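Local coordinates for protein glycoside hydrolase, GH17 family (Formosa sp. Hel1_33_131, PDB 6FCG) that probably hydrolyses internal beta-1,3-glucosidic bonds of laminarin, the algal storage glucan, as an endo-acting laminarinase of a marine bacterium, at residues A[317-329]-A[411-423]. Numbering follows the deposited sequence.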
ATOM      1  N   GLY A 317      14.181  12.051   0.449  1.00 20.71           N
ATOM      2  CA  GLY A 317      14.923  11.421   1.552  1.00 20.51           C
ATOM      3  C   GLY A 317      14.652   9.927   1.739  1.00 21.06           C
ATOM      4  O   GLY A 317      14.465   9.178   0.772  1.00 20.80           O
ATOM      5  N   ALA A 318      14.647   9.491   2.990  1.00 21.02           N
ATOM      6  CA  ALA A 318      14.400   8.073   3.340  1.00 21.99           C
ATOM      7  C   ALA A 318      13.073   7.505   2.813  1.00 22.39           C
ATOM      8  O   ALA A 318      12.992   6.341   2.510  1.00 20.23           O
ATOM      9  CB  ALA A 318      14.484   7.884   4.864  1.00 21.50           C
ATOM     10  N   LYS A 319      12.039   8.333   2.701  1.00 26.60           N
ATOM     11  CA  LYS A 319      10.723   7.879   2.243  1.00 29.64           C
ATOM     12  C   LYS A 319      10.556   7.965   0.731  1.00 28.25           C
ATOM     13  O   LYS A 319       9.453   7.771   0.222  1.00 27.12           O
ATOM     14  CB  LYS A 319       9.600   8.682   2.921  1.00 35.85           C
ATOM     15  CG  LYS A 319       9.674   8.788   4.465  1.00 40.98           C
ATOM     16  CD  LYS A 319       8.328   8.457   5.103  1.00 47.92           C
ATOM     17  CE  LYS A 319       7.438   9.673   5.308  1.00 49.22           C
ATOM     18  NZ  LYS A 319       6.385   9.371   6.314  1.00 51.58           N
ATOM     19  N   GLY A 320      11.640   8.260   0.014  1.00 28.12           N
ATOM     20  CA  GLY A 320      11.618   8.389  -1.447  1.00 26.45           C
ATOM     21  C   GLY A 320      12.980   8.054  -2.040  1.00 24.21           C
ATOM     22  O   GLY A 320      13.491   6.967  -1.827  1.00 23.06           O
ATOM     23  N   SER A 321      13.579   9.003  -2.749  1.00 23.13           N
ATOM     24  CA  SER A 321      14.736   8.732  -3.628  1.00 22.32           C
ATOM     25  C   SER A 321      16.087   8.571  -2.949  1.00 21.97           C
ATOM     26  O   SER A 321      17.051   8.270  -3.624  1.00 20.99           O
ATOM     27  CB  SER A 321      14.849   9.832  -4.664  1.00 22.37           C
ATOM     28  OG  SER A 321      15.394  11.021  -4.107  1.00 22.60           O
ATOM     29  N   LYS A 322      16.163   8.750  -1.629  1.00 23.16           N
ATOM     30  CA  LYS A 322      17.436   8.593  -0.872  1.00 24.13           C
ATOM     31  C   LYS A 322      18.530   9.587  -1.304  1.00 24.01           C
ATOM     32  O   LYS A 322      19.719   9.281  -1.224  1.00 27.80           O
ATOM     33  CB  LYS A 322      17.997   7.157  -0.968  1.00 24.11           C
ATOM     34  CG  LYS A 322      16.998   6.024  -0.879  1.00 25.13           C
ATOM     35  CD  LYS A 322      16.539   5.758   0.525  1.00 25.58           C
ATOM     36  CE  LYS A 322      15.851   4.405   0.499  1.00 26.22           C
ATOM     37  NZ  LYS A 322      14.839   4.247   1.556  1.00 27.30           N
ATOM     38  N   ALA A 323      18.129  10.761  -1.755  1.00 22.61           N
ATOM     39  CA  ALA A 323      19.072  11.758  -2.244  1.00 22.72           C
ATOM     40  C   ALA A 323      19.637  12.643  -1.138  1.00 21.58           C
ATOM     41  O   ALA A 323      20.823  12.930  -1.118  1.00 20.36           O
ATOM     42  CB  ALA A 323      18.388  12.620  -3.284  1.00 22.89           C
ATOM     43  N   THR A 324      18.796  13.045  -0.203  1.00 21.20           N
ATOM     44  CA  THR A 324      19.141  14.085   0.731  1.00 21.57           C
ATOM     45  C   THR A 324      19.899  13.628   1.988  1.00 22.36           C
ATOM     46  O   THR A 324      19.391  12.840   2.759  1.00 21.48           O
ATOM     47  CB  THR A 324      17.885  14.809   1.201  1.00 21.85           C
ATOM     48  OG1 THR A 324      16.960  13.868   1.751  1.00 21.47           O
ATOM     49  CG2 THR A 324      17.248  15.530   0.043  1.00 21.81           C
ATOM     50  N   ASP A 325      21.108  14.169   2.154  1.00 24.40           N
ATOM     51  CA  ASP A 325      21.922  14.095   3.377  1.00 25.58           C
ATOM     52  C   ASP A 325      23.153  14.985   3.163  1.00 24.03           C
ATOM     53  O   ASP A 325      23.438  15.371   2.023  1.00 23.60           O
ATOM     54  CB  ASP A 325      22.326  12.644   3.727  1.00 27.69           C
ATOM     55  CG  ASP A 325      23.121  11.975   2.617  1.00 30.66           C
ATOM     56  OD1 ASP A 325      24.270  12.420   2.377  1.00 30.23           O
ATOM     57  OD2 ASP A 325      22.601  11.000   2.004  1.00 35.12           O
ATOM     58  N   GLU A 326      23.906  15.267   4.221  1.00 23.38           N
ATOM     59  CA  GLU A 326      25.015  16.211   4.121  1.00 23.88           C
ATOM     60  C   GLU A 326      26.197  15.729   3.292  1.00 26.62           C
ATOM     61  O   GLU A 326      26.966  16.556   2.749  1.00 28.55           O
ATOM     62  CB  GLU A 326      25.510  16.608   5.493  1.00 24.19           C
ATOM     63  CG  GLU A 326      24.487  17.423   6.271  1.00 25.51           C
ATOM     64  CD  GLU A 326      24.977  17.914   7.626  1.00 25.56           C
ATOM     65  OE1 GLU A 326      26.209  17.951   7.864  1.00 28.29           O
ATOM     66  OE2 GLU A 326      24.123  18.278   8.456  1.00 24.67           O
ATOM     67  N   TYR A 327      26.349  14.407   3.187  1.00 27.42           N
ATOM     68  CA  TYR A 327      27.450  13.815   2.429  1.00 28.14           C
ATOM     69  C   TYR A 327      27.218  13.979   0.933  1.00 28.74           C
ATOM     70  O   TYR A 327      28.100  14.418   0.189  1.00 29.89           O
ATOM     71  CB  TYR A 327      27.617  12.334   2.807  1.00 28.74           C
ATOM     72  CG  TYR A 327      28.787  11.611   2.167  1.00 29.60           C
ATOM     73  CD1 TYR A 327      30.091  12.091   2.304  1.00 30.44           C
ATOM     74  CD2 TYR A 327      28.607  10.415   1.485  1.00 30.32           C
ATOM     75  CE1 TYR A 327      31.173  11.417   1.748  1.00 31.35           C
ATOM     76  CE2 TYR A 327      29.685   9.734   0.932  1.00 31.16           C
ATOM     77  CZ  TYR A 327      30.961  10.237   1.071  1.00 30.91           C
ATOM     78  OH  TYR A 327      32.011   9.561   0.524  1.00 31.65           O
ATOM     79  N   LYS A 328      26.034  13.610   0.474  1.00 28.54           N
ATOM     80  CA  LYS A 328      25.730  13.750  -0.938  1.00 28.28           C
ATOM     81  C   LYS A 328      25.680  15.214  -1.338  1.00 26.72           C
ATOM     82  O   LYS A 328      26.026  15.526  -2.465  1.00 26.33           O
ATOM     83  CB  LYS A 328      24.433  13.040  -1.320  1.00 27.69           C
ATOM     84  CG  LYS A 328      24.545  11.543  -1.213  1.00 27.82           C
ATOM     85  CD  LYS A 328      23.420  10.879  -1.963  1.00 30.68           C
ATOM     86  CE  LYS A 328      22.522  10.021  -1.088  1.00 31.56           C
ATOM     87  NZ  LYS A 328      22.913   8.725  -0.619  1.00 34.12           N
ATOM     88  N   GLU A 329      25.238  16.087  -0.429  1.00 25.41           N
ATOM     89  CA  GLU A 329      25.262  17.531  -0.678  1.00 26.03           C
ATOM     90  C   GLU A 329      26.684  18.019  -0.933  1.00 26.25           C
ATOM     91  O   GLU A 329      26.928  18.788  -1.877  1.00 28.43           O
ATOM     92  CB  GLU A 329      24.666  18.325   0.492  1.00 26.00           C
ATOM     93  CG  GLU A 329      24.736  19.828   0.281  1.00 26.18           C
ATOM     94  CD  GLU A 329      24.351  20.615   1.498  1.00 28.50           C
ATOM     95  OE1 GLU A 329      23.593  21.542   1.252  1.00 30.99           O
ATOM     96  OE2 GLU A 329      24.802  20.352   2.665  1.00 31.62           O
ATOM     97  N   GLU A 411      31.735   9.139  11.082  1.00 33.83           N
ATOM     98  CA  GLU A 411      31.023   7.883  11.313  1.00 33.87           C
ATOM     99  C   GLU A 411      29.567   8.113  11.632  1.00 30.41           C
ATOM    100  O   GLU A 411      28.709   7.403  11.120  1.00 34.32           O
ATOM    101  CB  GLU A 411      31.665   7.069  12.447  1.00 36.88           C
ATOM    102  CG  GLU A 411      32.830   6.197  11.995  1.00 36.69           C
ATOM    103  CD  GLU A 411      33.677   5.672  13.156  1.00 37.76           C
ATOM    104  OE1 GLU A 411      33.174   5.589  14.303  1.00 34.70           O
ATOM    105  OE2 GLU A 411      34.852   5.320  12.907  1.00 40.13           O
ATOM    106  N   ALA A 412      29.282   9.103  12.462  1.00 29.68           N
ATOM    107  CA  ALA A 412      27.890   9.397  12.848  1.00 29.81           C
ATOM    108  C   ALA A 412      27.047   9.867  11.665  1.00 29.76           C
ATOM    109  O   ALA A 412      25.860   9.572  11.582  1.00 28.58           O
ATOM    110  CB  ALA A 412      27.836  10.429  13.947  1.00 29.07           C
ATOM    111  N   LEU A 413      27.682  10.575  10.741  1.00 29.23           N
ATOM    112  CA  LEU A 413      27.025  10.981   9.511  1.00 28.48           C
ATOM    113  C   LEU A 413      26.717   9.775   8.633  1.00 26.78           C
ATOM    114  O   LEU A 413      25.599   9.594   8.160  1.00 27.65           O
ATOM    115  CB  LEU A 413      27.896  11.983   8.757  1.00 28.86           C
ATOM    116  CG  LEU A 413      27.456  12.378   7.352  1.00 30.56           C
ATOM    117  CD1 LEU A 413      26.037  12.942   7.360  1.00 31.64           C
ATOM    118  CD2 LEU A 413      28.457  13.363   6.763  1.00 31.11           C
ATOM    119  N   PHE A 414      27.722   8.955   8.418  1.00 26.06           N
ATOM    120  CA  PHE A 414      27.599   7.816   7.536  1.00 26.73           C
ATOM    121  C   PHE A 414      26.500   6.854   7.947  1.00 25.48           C
ATOM    122  O   PHE A 414      25.838   6.281   7.077  1.00 23.60           O
ATOM    123  CB  PHE A 414      28.962   7.102   7.378  1.00 27.36           C
ATOM    124  CG  PHE A 414      29.848   7.722   6.345  1.00 27.66           C
ATOM    125  CD1 PHE A 414      29.719   9.066   5.982  1.00 28.25           C
ATOM    126  CD2 PHE A 414      30.828   6.978   5.737  1.00 28.76           C
ATOM    127  CE1 PHE A 414      30.549   9.627   5.021  1.00 28.70           C
ATOM    128  CE2 PHE A 414      31.662   7.545   4.784  1.00 29.91           C
ATOM    129  CZ  PHE A 414      31.523   8.875   4.426  1.00 28.62           C
ATOM    130  N   LEU A 415      26.284   6.681   9.248  1.00 25.07           N
ATOM    131  CA  LEU A 415      25.157   5.857   9.703  1.00 25.94           C
ATOM    132  C   LEU A 415      23.810   6.367   9.182  1.00 26.36           C
ATOM    133  O   LEU A 415      22.945   5.563   8.801  1.00 27.35           O
ATOM    134  CB  LEU A 415      25.138   5.729  11.224  1.00 26.95           C
ATOM    135  CG  LEU A 415      26.265   4.912  11.871  1.00 28.06           C
ATOM    136  CD1 LEU A 415      26.163   4.974  13.394  1.00 28.34           C
ATOM    137  CD2 LEU A 415      26.241   3.454  11.426  1.00 27.91           C
ATOM    138  N   GLU A 416      23.646   7.693   9.153  1.00 26.85           N
ATOM    139  CA  GLU A 416      22.409   8.302   8.683  1.00 27.24           C
ATOM    140  C   GLU A 416      22.296   8.296   7.159  1.00 26.15           C
ATOM    141  O   GLU A 416      21.187   8.312   6.657  1.00 25.47           O
ATOM    142  CB  GLU A 416      22.253   9.727   9.175  1.00 27.03           C
ATOM    143  CG  GLU A 416      22.345   9.911  10.677  1.00 28.17           C
ATOM    144  CD  GLU A 416      21.651  11.191  11.174  1.00 29.09           C
ATOM    145  OE1 GLU A 416      21.259  11.984  10.305  1.00 32.20           O
ATOM    146  OE2 GLU A 416      21.495  11.444  12.395  1.00 28.35           O
ATOM    147  N   VAL A 417      23.408   8.261   6.434  1.00 25.64           N
ATOM    148  CA  VAL A 417      23.366   8.254   4.967  1.00 27.39           C
ATOM    149  C   VAL A 417      22.857   6.898   4.436  1.00 29.62           C
ATOM    150  O   VAL A 417      23.292   5.857   4.886  1.00 30.16           O
ATOM    151  CB  VAL A 417      24.773   8.516   4.345  1.00 26.76           C
ATOM    152  CG1 VAL A 417      24.717   8.399   2.833  1.00 26.45           C
ATOM    153  CG2 VAL A 417      25.347   9.888   4.687  1.00 26.14           C
ATOM    154  N   GLU A 418      21.925   6.948   3.479  1.00 31.43           N
ATOM    155  CA  GLU A 418      21.462   5.769   2.766  1.00 31.58           C
ATOM    156  C   GLU A 418      22.030   5.757   1.359  1.00 29.83           C
ATOM    157  O   GLU A 418      22.416   6.791   0.839  1.00 29.13           O
ATOM    158  CB  GLU A 418      19.939   5.744   2.740  1.00 33.97           C
ATOM    159  CG  GLU A 418      19.342   5.744   4.148  1.00 36.82           C
ATOM    160  CD  GLU A 418      17.866   5.431   4.196  1.00 38.09           C
ATOM    161  OE1 GLU A 418      17.183   6.189   4.907  1.00 41.41           O
ATOM    162  OE2 GLU A 418      17.386   4.486   3.539  1.00 38.17           O
ATOM    163  N   LEU A 419      22.099   4.570   0.760  1.00 29.83           N
ATOM    164  CA  LEU A 419      22.530   4.431  -0.637  1.00 29.96           C
ATOM    165  C   LEU A 419      21.397   4.723  -1.607  1.00 28.37           C
ATOM    166  O   LEU A 419      20.227   4.587  -1.261  1.00 24.54           O
ATOM    167  CB  LEU A 419      23.097   3.040  -0.945  1.00 30.16           C
ATOM    168  CG  LEU A 419      24.508   2.877  -0.379  1.00 33.63           C
ATOM    169  CD1 LEU A 419      24.468   2.061   0.898  1.00 34.81           C
ATOM    170  CD2 LEU A 419      25.422   2.215  -1.383  1.00 36.98           C
ATOM    171  N   PRO A 420      21.749   5.106  -2.845  1.00 28.47           N
ATOM    172  CA  PRO A 420      20.701   5.263  -3.843  1.00 27.42           C
ATOM    173  C   PRO A 420      19.995   3.928  -4.103  1.00 27.75           C
ATOM    174  O   PRO A 420      20.570   2.877  -3.864  1.00 26.60           O
ATOM    175  CB  PRO A 420      21.457   5.733  -5.079  1.00 27.57           C
ATOM    176  CG  PRO A 420      22.756   6.282  -4.578  1.00 27.98           C
ATOM    177  CD  PRO A 420      23.077   5.520  -3.344  1.00 27.79           C
ATOM    178  N   PRO A 421      18.750   3.974  -4.579  1.00 28.35           N
ATOM    179  CA  PRO A 421      18.061   2.732  -4.824  1.00 28.86           C
ATOM    180  C   PRO A 421      18.718   1.936  -5.959  1.00 30.54           C
ATOM    181  O   PRO A 421      19.225   2.510  -6.923  1.00 28.71           O
ATOM    182  CB  PRO A 421      16.644   3.191  -5.209  1.00 28.87           C
ATOM    183  CG  PRO A 421      16.837   4.533  -5.817  1.00 28.66           C
ATOM    184  CD  PRO A 421      17.995   5.144  -5.083  1.00 28.55           C
ATOM    185  N   VAL A 422      18.688   0.612  -5.822  1.00 33.21           N
ATOM    186  CA  VAL A 422      19.159  -0.311  -6.847  1.00 34.46           C
ATOM    187  C   VAL A 422      18.177  -0.333  -8.037  1.00 33.17           C
ATOM    188  O   VAL A 422      16.977  -0.376  -7.838  1.00 27.67           O
ATOM    189  CB  VAL A 422      19.330  -1.726  -6.244  1.00 37.10           C
ATOM    190  CG1 VAL A 422      19.515  -2.781  -7.343  1.00 39.71           C
ATOM    191  CG2 VAL A 422      20.510  -1.734  -5.272  1.00 34.58           C
ATOM    192  N   LYS A 423      18.695  -0.218  -9.264  1.00 36.96           N
ATOM    193  CA  LYS A 423      17.844  -0.304 -10.483  1.00 40.36           C
ATOM    194  C   LYS A 423      18.410  -1.326 -11.477  1.00 45.76           C
ATOM    195  O   LYS A 423      19.595  -1.632 -11.508  1.00 46.99           O
ATOM    196  CB  LYS A 423      17.624   1.052 -11.163  1.00 35.93           C
ATOM    197  CG  LYS A 423      17.023   2.064 -10.219  1.00 36.88           C
ATOM    198  CD  LYS A 423      16.240   3.179 -10.891  1.00 35.88           C
ATOM    199  CE  LYS A 423      15.890   4.213  -9.828  1.00 35.29           C
ATOM    200  NZ  LYS A 423      15.238   5.426 -10.358  1.00 36.29           N
TER
HETATM  201  O   HOH W   1      20.521   9.350   2.550  1.00 16.70           O
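At the N-terminus of helix 326-342, on the outside of the TIM barrel, the C-terminal tail packs over the helix cap: Asp325 lies against Val417. OD1 of Asp325 accepts a nearly straight bond from Lys328 N (2.9 Å, 172°) on its syn side, somewhat out of the carboxylate plane, and a weaker one from Tyr327 N. The chi1 of Asp325, 59°, holds the carboxylate between backbone N and carbonyl carbon, with both methyls of Val417 against it; CG1 is 3.5 Å from Asp325 OD2. That same OD2 takes a water's hydrogen, and the water accepts from Glu418 N, so the cap is wired to the tail's backbone. Lys328, bent at its last two torsions, hydrogen-bonds through NZ to Glu418 O, while NZ lies 3.5 Å from Asp325 OD2 in a salt bridge.

In the same first turn, Tyr327 and Phe414 form a tilted edge-to-face pair, the Phe414 edge directed at the tyrosine face with centroids 4.7 Å apart and planes at 57°. Phe414 CE1 sits over the centre of the Tyr327 ring. Tyr327 CB packs against Val417 CG2 and Leu413 CD2, and Glu326 CB meets Leu413 CD1. Leu267 of helix 266-294 touches Tyr327, and Phe414 packs on Leu415 of the second subunit, placing this cluster near a subunit interface.

Toward the 317-320 type I turn, Lys322 lies across the tail, its CB 3.4 Å from Leu419 O. NZ bonds to Ala318 O (3.0 Å) and forms a salt bridge with Glu418 OE2 at 3.2 Å, whose hydrogen bond is weak; a Glu418 carboxylate of the second subunit lies close to this one. Beyond, Pro421 CD rests on Ser321 O, which accepts from Trp255 NE1, just before the tail pairs with strand 257-258.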